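PDB 2GKO: microbial serine proteinases; subtilisin, which cleaves peptide bonds in proteins as a cold-adapted subtilisin, a serine endopeptidase of the subtilase family that binds calcium. Local coordinates for residues 20-25 and 92-97; 110-115 and 146-151; 184-189 and 223-228. All blocks are in the same frame, centred on the assembly; numbering follows the deposited sequence.

Interaction 1: residues 20-25 and 92-97; sequences TSTSGG and VAPEAD. With CA (calcium ion), chain B.
Glu95 holds Gly24 at both backbone polar atoms. Glu95 N donates to Gly24 O at 3.0 Å, tilted 32° from the carbonyl plane. The Glu95 side chain starts with CG beside the backbone N (chi1 -62°) and is extended at chi2, which carries OE2 to Gly24 N at 2.9 Å. That N-H meets OE2 from above the carboxylate plane, 55° out of it. Between the two bonds Glu95 CB lies 3.3 Å from Gly24 O. Residues Ala93 to Ala96 form a type I beta turn, which leads into strand 97-102, a parallel strand of the subtilisin core. Asp97, the first residue of that strand, binds a calcium ion through OD2, together with Asn29 and Glu49. Two residues before Gly24, Thr22 lies obliquely across Pro94. Thr22 OG1 lies against Pro94 CG at 3.3 Å and Pro94 CD at 3.4 Å, and is hydrogen-bonded to Gly91 O. Gly25 lies close against the turn: a CB on it would come 2.9 Å from Ala93 CB, a clash. Gly25 O accepts a CA-H...O contact from Ala96 CA at 3.3 Å.

Interaction 2: residues 110-115 and 146-151; sequences GYADDI and SLITNA. With CA (calcium ion), chain E.
Asp113, whose CB touches Leu147 across the contact, accepts a short hydrogen bond on OD1 from water 4 at 2.5 Å. That water is also bound to a calcium ion. Asp114 OD1 binds the same ion directly at 2.4 Å, and waters 5 and 6 are further ligands. Asp113 therefore serves the calcium from the second shell. With CG between the backbone N and the carbonyl carbon (chi1 44°), OD1 faces water 4, while Asp113 CB stays 4.0 Å from Leu147 CD1. The rest of the contact is apolar. It joins the first turns of helices 112-129 and 146-157, two helices of the subtilisin alpha/beta fold, with Tyr111 as N-cap of the first. Ile148 is the centre of the packing. Its CD1 lies 3.9 Å from Ala112 CB, and its CG1 lies 3.9 Å from Ile115 CG2. The two isoleucine side chains meet at a slant. An alanine in place of Ile148 lacks CG1, CG2 and CD1, and would probably open a gap facing Ala112 CB and Ile115 CG2. Leu147 extends the apolar strip towards solvent, with CD1 4.4 Å from Ala112 CB. Further along, Ala151 packs on Ala116 and Ile119 and also touches Arg120.

Interaction 3: residues 184-189 and 223-228; sequences NAVAVA and DVEISA. With NA (sodium ion), chain F; CA (calcium ion), chain C.
Ala187 O accepts from two successive amides of the facing segment. Glu225 N donates to Ala187 O at 3.0 Å, in the carbonyl plane, and Ile226 N adds a weak bond to Ala187 O at 3.4 Å. Further along, Ala189 is held at both polar atoms: its N donates to Ile226 O at 2.9 Å, and its O accepts from Ala228 N at 2.9 Å with the donor nearly in line with the C=O bond. Ala187 N gives its hydrogen to water 7. The same water donates to Asp223 O and to Glu225 OE1, and it binds the sodium ion, so one water ties both segments to the metal. Water 8, another sodium ligand, probably donates to Asp223 O as well. Ala185 O is a direct sodium ligand at 2.3 Å, beside Gly180 and Leu182. The buried carboxylate of Glu225 has CG anti to the backbone N (chi1 -170°) and bends at chi2, which lays it across Val186 at about a right angle. OE2 comes 3.5 Å from Val186 CG2. Arg275 NE, in a salt bridge, and Gln279 NE2 satisfy this oxygen and would probably stabilise its charge. Ser227 OG lies beside Ala189 CB and is hydrogen-bonded to Ser301 O. On the opposite face Val188 CG1 packs on Ala228 CB at 3.9 Å. Asp223 OD1 binds a separate calcium ion. The Val188-Ile226 and Ala189-Ser227 bridges make this a parallel strand pair at the edge of the central sheet of the subtilisin fold, with a sodium site where the two segments enter it.

The three contacts follow one another along the chain, and none nests in or crosses another. Interaction 1 brings the loop before strand 29-34 against the loop before strand 97-102, closing a loop that contains helix 71-80. Interaction 2 opens afterwards and joins the starts of two helices, with strand 133-137 between them in the chain. Interaction 3 then pairs strands 186-192 and 226-229, and no helix lies between its segments. Interactions 1 and 2 lie on opposite sides of the chain's centre, with centres 30 Å apart. Interaction 3 is nearer the middle, and its nearest atoms are about 7 Å from interaction 2 and about 8 Å from interaction 1.

Interaction 1: residues 20-25 and 92-97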
loop_
_atom_site.group_PDB
_atom_site.type_symbol
_atom_site.label_atom_id
_atom_site.label_comp_id
_atom_site.label_asym_id
_atom_site.label_seq_id
_atom_site.Cartn_x
_atom_site.Cartn_y
_atom_site.Cartn_z
ATOM N N THR A 20 5.651 -20.798 -2.437
ATOM C CA THR A 20 6.467 -20.930 -1.228
ATOM C C THR A 20 7.385 -19.738 -0.980
ATOM O O THR A 20 7.925 -19.612 0.108
ATOM C CB THR A 20 7.332 -22.199 -1.312
ATOM O OG1 THR A 20 8.008 -22.227 -2.575
ATOM C CG2 THR A 20 6.448 -23.426 -1.333
ATOM N N SER A 21 7.579 -18.907 -1.998
ATOM C CA SER A 21 8.386 -17.692 -1.857
ATOM C C SER A 21 8.052 -16.707 -2.963
ATOM O O SER A 21 7.429 -17.052 -3.973
ATOM C CB SER A 21 9.890 -18.017 -1.869
ATOM O OG SER A 21 10.311 -18.438 -3.154
ATOM N N THR A 22 8.473 -15.458 -2.767
ATOM C CA THR A 22 8.210 -14.407 -3.727
ATOM C C THR A 22 9.523 -13.884 -4.294
ATOM O O THR A 22 10.612 -14.334 -3.913
ATOM C CB THR A 22 7.419 -13.251 -3.061
ATOM O OG1 THR A 22 8.112 -12.834 -1.877
ATOM C CG2 THR A 22 6.044 -13.746 -2.568
ATOM N N SER A 23 9.397 -12.923 -5.204
ATOM C CA SER A 23 10.540 -12.346 -5.885
ATOM C C SER A 23 10.237 -10.963 -6.431
ATOM O O SER A 23 9.071 -10.567 -6.588
ATOM C CB SER A 23 10.968 -13.257 -7.055
ATOM O OG SER A 23 9.983 -13.265 -8.077
ATOM N N GLY A 24 11.304 -10.231 -6.744
ATOM C CA GLY A 24 11.184 -9.029 -7.541
ATOM C C GLY A 24 11.161 -7.734 -6.735
ATOM O O GLY A 24 11.126 -7.751 -5.510
ATOM N N GLY A 25 11.203 -6.624 -7.452
ATOM C CA GLY A 25 11.210 -5.297 -6.857
ATOM C C GLY A 25 12.575 -4.648 -6.771
ATOM O O GLY A 25 12.697 -3.555 -6.227
ATOM N N VAL A 92 5.218 -9.057 -1.154
ATOM C CA VAL A 92 4.992 -9.088 -2.585
ATOM C C VAL A 92 6.287 -8.831 -3.379
ATOM O O VAL A 92 6.534 -9.474 -4.413
ATOM C CB VAL A 92 3.876 -8.075 -3.020
ATOM C CG1 VAL A 92 3.734 -8.048 -4.515
ATOM C CG2 VAL A 92 2.538 -8.419 -2.380
ATOM N N ALA A 93 7.108 -7.892 -2.903
ATOM C CA ALA A 93 8.329 -7.457 -3.620
ATOM C C ALA A 93 9.520 -7.560 -2.666
ATOM O O ALA A 93 10.022 -6.539 -2.171
ATOM C CB ALA A 93 8.172 -6.043 -4.112
ATOM N N PRO A 94 10.005 -8.770 -2.407
ATOM C CA PRO A 94 11.030 -8.983 -1.376
ATOM C C PRO A 94 12.418 -8.432 -1.710
ATOM O O PRO A 94 13.286 -8.478 -0.840
ATOM C CB PRO A 94 11.080 -10.505 -1.265
ATOM C CG PRO A 94 10.758 -10.958 -2.661
ATOM C CD PRO A 94 9.611 -10.042 -3.048
ATOM N N GLU A 95 12.625 -7.981 -2.936
ATOM C CA GLU A 95 13.891 -7.343 -3.320
ATOM C C GLU A 95 13.820 -5.818 -3.326
ATOM O O GLU A 95 14.815 -5.159 -3.585
ATOM C CB GLU A 95 14.302 -7.787 -4.697
ATOM C CG GLU A 95 14.550 -9.290 -4.766
ATOM C CD GLU A 95 14.804 -9.758 -6.180
ATOM O OE1 GLU A 95 15.649 -9.169 -6.863
ATOM O OE2 GLU A 95 14.147 -10.729 -6.609
ATOM N N ALA A 96 12.646 -5.264 -3.043
ATOM C CA ALA A 96 12.531 -3.807 -2.925
ATOM C C ALA A 96 13.306 -3.239 -1.723
ATOM O O ALA A 96 13.667 -3.949 -0.776
ATOM C CB ALA A 96 11.065 -3.395 -2.876
ATOM N N ASP A 97 13.573 -1.936 -1.783
ATOM C CA ASP A 97 14.278 -1.243 -0.722
ATOM C C ASP A 97 13.236 -0.556 0.144
ATOM O O ASP A 97 12.390 0.161 -0.375
ATOM C CB ASP A 97 15.179 -0.169 -1.302
ATOM C CG ASP A 97 16.232 -0.689 -2.257
ATOM O OD1 ASP A 97 16.529 -1.907 -2.261
ATOM O OD2 ASP A 97 16.841 0.092 -3.023
HETATM CA CA CA B . 17.206 2.222 -3.044
HETATM O O HOH W 1 19.454 1.977 -3.429
HETATM O O HOH W 2 17.642 4.490 -3.307
HETATM O O HOH W 3 17.024 2.175 -5.205
#

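Interaction 2: residues 110-115 and 146-151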
loop_
_atom_site.group_PDB
_atom_site.type_symbol
_atom_site.label_atom_id
_atom_site.label_comp_id
_atom_site.label_asym_id
_atom_site.label_seq_id
_atom_site.Cartn_x
_atom_site.Cartn_y
_atom_site.Cartn_z
ATOM N N GLY A 110 -1.246 10.702 14.093
ATOM C CA GLY A 110 -0.665 11.474 12.995
ATOM C C GLY A 110 -1.096 12.877 12.611
ATOM O O GLY A 110 -2.221 13.101 12.128
ATOM N N TYR A 111 -0.155 13.811 12.755
ATOM C CA TYR A 111 -0.339 15.193 12.364
ATOM C C TYR A 111 -0.117 15.359 10.857
ATOM O O TYR A 111 0.816 14.804 10.263
ATOM C CB TYR A 111 0.606 16.106 13.157
ATOM C CG TYR A 111 0.343 16.045 14.645
ATOM C CD1 TYR A 111 1.238 15.413 15.503
ATOM C CD2 TYR A 111 -0.823 16.572 15.189
ATOM C CE1 TYR A 111 0.996 15.328 16.869
ATOM C CE2 TYR A 111 -1.080 16.490 16.564
ATOM C CZ TYR A 111 -0.164 15.865 17.397
ATOM O OH TYR A 111 -0.388 15.777 18.752
ATOM N N ALA A 112 -0.998 16.132 10.244
ATOM C CA ALA A 112 -0.945 16.372 8.810
ATOM C C ALA A 112 0.389 16.954 8.373
ATOM O O ALA A 112 0.881 16.611 7.296
ATOM C CB ALA A 112 -2.088 17.281 8.374
ATOM N N ASP A 113 0.990 17.814 9.189
ATOM C CA ASP A 113 2.225 18.445 8.744
ATOM C C ASP A 113 3.388 17.447 8.710
ATOM O O ASP A 113 4.254 17.567 7.856
ATOM C CB ASP A 113 2.597 19.755 9.463
ATOM C CG ASP A 113 2.426 19.704 10.946
ATOM O OD1 ASP A 113 2.548 18.623 11.566
ATOM O OD2 ASP A 113 2.164 20.749 11.599
ATOM N N ASP A 114 3.396 16.483 9.628
ATOM C CA ASP A 114 4.417 15.437 9.614
ATOM C C ASP A 114 4.304 14.551 8.393
ATOM O O ASP A 114 5.312 14.228 7.765
ATOM C CB ASP A 114 4.299 14.540 10.848
ATOM C CG ASP A 114 4.615 15.253 12.134
ATOM O OD1 ASP A 114 5.166 16.383 12.099
ATOM O OD2 ASP A 114 4.371 14.720 13.237
ATOM N N ILE A 115 3.078 14.140 8.076
ATOM C CA ILE A 115 2.795 13.320 6.906
ATOM C C ILE A 115 3.177 14.071 5.627
ATOM O O ILE A 115 3.804 13.529 4.713
ATOM C CB ILE A 115 1.289 12.913 6.865
ATOM C CG1 ILE A 115 0.935 12.014 8.070
ATOM C CG2 ILE A 115 0.945 12.210 5.566
ATOM C CD1 ILE A 115 -0.536 11.980 8.408
ATOM N N SER A 146 -5.241 20.011 3.164
ATOM C CA SER A 146 -4.518 20.622 2.048
ATOM C C SER A 146 -3.002 20.396 2.165
ATOM O O SER A 146 -2.337 20.297 1.146
ATOM C CB SER A 146 -4.829 22.126 1.930
ATOM O OG SER A 146 -4.489 22.775 3.122
ATOM N N LEU A 147 -2.458 20.302 3.376
ATOM C CA LEU A 147 -1.026 20.025 3.538
ATOM C C LEU A 147 -0.693 18.681 2.885
ATOM O O LEU A 147 0.262 18.574 2.125
ATOM C CB LEU A 147 -0.638 20.007 5.021
ATOM C CG LEU A 147 -0.642 21.348 5.745
ATOM C CD1 LEU A 147 -0.448 21.149 7.234
ATOM C CD2 LEU A 147 0.460 22.244 5.169
ATOM N N ILE A 148 -1.511 17.669 3.176
ATOM C CA ILE A 148 -1.249 16.334 2.653
ATOM C C ILE A 148 -1.526 16.289 1.150
ATOM O O ILE A 148 -0.745 15.764 0.350
ATOM C CB ILE A 148 -2.077 15.289 3.409
ATOM C CG1 ILE A 148 -1.536 15.139 4.835
ATOM C CG2 ILE A 148 -2.042 13.945 2.663
ATOM C CD1 ILE A 148 -2.439 14.378 5.762
ATOM N N THR A 149 -2.659 16.840 0.740
ATOM C CA THR A 149 -2.989 16.920 -0.685
ATOM C C THR A 149 -1.890 17.573 -1.530
ATOM O O THR A 149 -1.465 17.034 -2.559
ATOM C CB THR A 149 -4.288 17.701 -0.860
ATOM O OG1 THR A 149 -5.389 16.931 -0.364
ATOM C CG2 THR A 149 -4.594 17.918 -2.324
ATOM N N ASN A 150 -1.418 18.733 -1.083
ATOM C CA ASN A 150 -0.397 19.468 -1.829
ATOM C C ASN A 150 0.924 18.712 -1.889
ATOM O O ASN A 150 1.616 18.739 -2.910
ATOM C CB ASN A 150 -0.195 20.853 -1.248
ATOM C CG ASN A 150 -1.396 21.767 -1.491
ATOM O OD1 ASN A 150 -2.295 21.425 -2.261
ATOM N ND2 ASN A 150 -1.419 22.915 -0.810
ATOM N N ALA A 151 1.240 18.014 -0.798
ATOM C CA ALA A 151 2.438 17.184 -0.724
ATOM C C ALA A 151 2.331 16.019 -1.697
ATOM O O ALA A 151 3.275 15.730 -2.422
ATOM C CB ALA A 151 2.656 16.702 0.695
HETATM CA CA CA E . 5.959 18.051 13.696
HETATM O O HOH W 4 3.558 18.392 13.793
HETATM O O HOH W 5 7.842 16.776 13.325
HETATM O O HOH W 6 6.096 19.212 16.011
#

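Interaction 3: residues 184-189 and 223-228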
loop_
_atom_site.group_PDB
_atom_site.type_symbol
_atom_site.label_atom_id
_atom_site.label_comp_id
_atom_site.label_asym_id
_atom_site.label_seq_id
_atom_site.Cartn_x
_atom_site.Cartn_y
_atom_site.Cartn_z
ATOM N N ASN A 184 -4.280 12.015 -7.523
ATOM C CA ASN A 184 -2.899 11.544 -7.662
ATOM C C ASN A 184 -2.493 10.488 -6.640
ATOM O O ASN A 184 -1.309 10.224 -6.480
ATOM C CB ASN A 184 -1.932 12.732 -7.642
ATOM C CG ASN A 184 -2.043 13.584 -8.904
ATOM O OD1 ASN A 184 -2.360 13.069 -9.972
ATOM N ND2 ASN A 184 -1.797 14.888 -8.772
ATOM N N ALA A 185 -3.481 9.859 -5.998
ATOM C CA ALA A 185 -3.242 8.689 -5.136
ATOM C C ALA A 185 -4.046 7.495 -5.624
ATOM O O ALA A 185 -5.172 7.644 -6.032
ATOM C CB ALA A 185 -3.596 9.009 -3.699
ATOM N N VAL A 186 -3.454 6.305 -5.596
ATOM C CA VAL A 186 -4.147 5.083 -5.946
ATOM C C VAL A 186 -4.850 4.556 -4.703
ATOM O O VAL A 186 -4.194 4.056 -3.780
ATOM C CB VAL A 186 -3.153 4.027 -6.483
ATOM C CG1 VAL A 186 -3.825 2.690 -6.715
ATOM C CG2 VAL A 186 -2.478 4.511 -7.732
ATOM N N ALA A 187 -6.176 4.654 -4.676
ATOM C CA ALA A 187 -6.953 4.165 -3.548
ATOM C C ALA A 187 -7.184 2.682 -3.707
ATOM O O ALA A 187 -7.756 2.247 -4.700
ATOM C CB ALA A 187 -8.283 4.878 -3.443
ATOM N N VAL A 188 -6.790 1.911 -2.699
ATOM C CA VAL A 188 -6.877 0.474 -2.715
ATOM C C VAL A 188 -7.955 -0.054 -1.752
ATOM O O VAL A 188 -7.925 0.200 -0.526
ATOM C CB VAL A 188 -5.522 -0.148 -2.347
ATOM C CG1 VAL A 188 -5.591 -1.697 -2.492
ATOM C CG2 VAL A 188 -4.431 0.418 -3.218
ATOM N N ALA A 189 -8.924 -0.775 -2.311
ATOM C CA ALA A 189 -9.964 -1.467 -1.540
ATOM C C ALA A 189 -9.463 -2.796 -1.015
ATOM O O ALA A 189 -8.528 -3.390 -1.580
ATOM C CB ALA A 189 -11.193 -1.705 -2.396
ATOM N N ASP A 223 -12.686 8.270 -6.531
ATOM C CA ASP A 223 -12.784 6.912 -7.063
ATOM C C ASP A 223 -11.840 5.939 -6.380
ATOM O O ASP A 223 -10.662 6.247 -6.172
ATOM C CB ASP A 223 -12.409 6.884 -8.547
ATOM C CG ASP A 223 -13.421 7.558 -9.414
ATOM O OD1 ASP A 223 -13.073 7.833 -10.591
ATOM O OD2 ASP A 223 -14.568 7.845 -9.002
ATOM N N VAL A 224 -12.368 4.771 -6.030
ATOM C CA VAL A 224 -11.569 3.597 -5.716
ATOM C C VAL A 224 -10.921 3.126 -7.026
ATOM O O VAL A 224 -11.530 3.206 -8.072
ATOM C CB VAL A 224 -12.423 2.465 -5.095
ATOM C CG1 VAL A 224 -11.629 1.182 -4.967
ATOM C CG2 VAL A 224 -13.006 2.908 -3.709
ATOM N N GLU A 225 -9.686 2.641 -6.952
ATOM C CA GLU A 225 -8.889 2.388 -8.150
ATOM C C GLU A 225 -8.680 0.901 -8.372
ATOM O O GLU A 225 -8.991 0.391 -9.431
ATOM C CB GLU A 225 -7.560 3.136 -8.052
ATOM C CG GLU A 225 -6.722 3.159 -9.325
ATOM C CD GLU A 225 -5.883 4.407 -9.457
ATOM O OE1 GLU A 225 -6.141 5.409 -8.781
ATOM O OE2 GLU A 225 -4.934 4.416 -10.277
ATOM N N ILE A 226 -8.146 0.203 -7.381
ATOM C CA ILE A 226 -7.900 -1.210 -7.493
ATOM C C ILE A 226 -8.174 -1.872 -6.142
ATOM O O ILE A 226 -8.341 -1.167 -5.139
ATOM C CB ILE A 226 -6.431 -1.497 -7.970
ATOM C CG1 ILE A 226 -5.406 -1.026 -6.926
ATOM C CG2 ILE A 226 -6.132 -0.855 -9.327
ATOM C CD1 ILE A 226 -3.994 -1.311 -7.332
ATOM N N SER A 227 -8.235 -3.198 -6.137
ATOM C CA SER A 227 -8.482 -3.984 -4.953
ATOM C C SER A 227 -7.319 -4.940 -4.666
ATOM O O SER A 227 -6.639 -5.420 -5.571
ATOM C CB SER A 227 -9.784 -4.775 -5.130
ATOM O OG SER A 227 -10.885 -3.911 -5.363
ATOM N N ALA A 228 -7.073 -5.201 -3.397
ATOM C CA ALA A 228 -6.052 -6.163 -3.004
ATOM C C ALA A 228 -6.417 -6.778 -1.676
ATOM O O ALA A 228 -7.278 -6.272 -0.986
ATOM C CB ALA A 228 -4.686 -5.495 -2.920
HETATM NA NA NA F . -7.325 8.323 -5.627
HETATM CA CA CA C . -14.182 7.439 -12.608
HETATM O O HOH W 7 -7.788 6.216 -6.608
HETATM O O HOH W 8 -9.502 8.842 -6.393
HETATM O O HOH W 9 -13.843 5.164 -11.874
#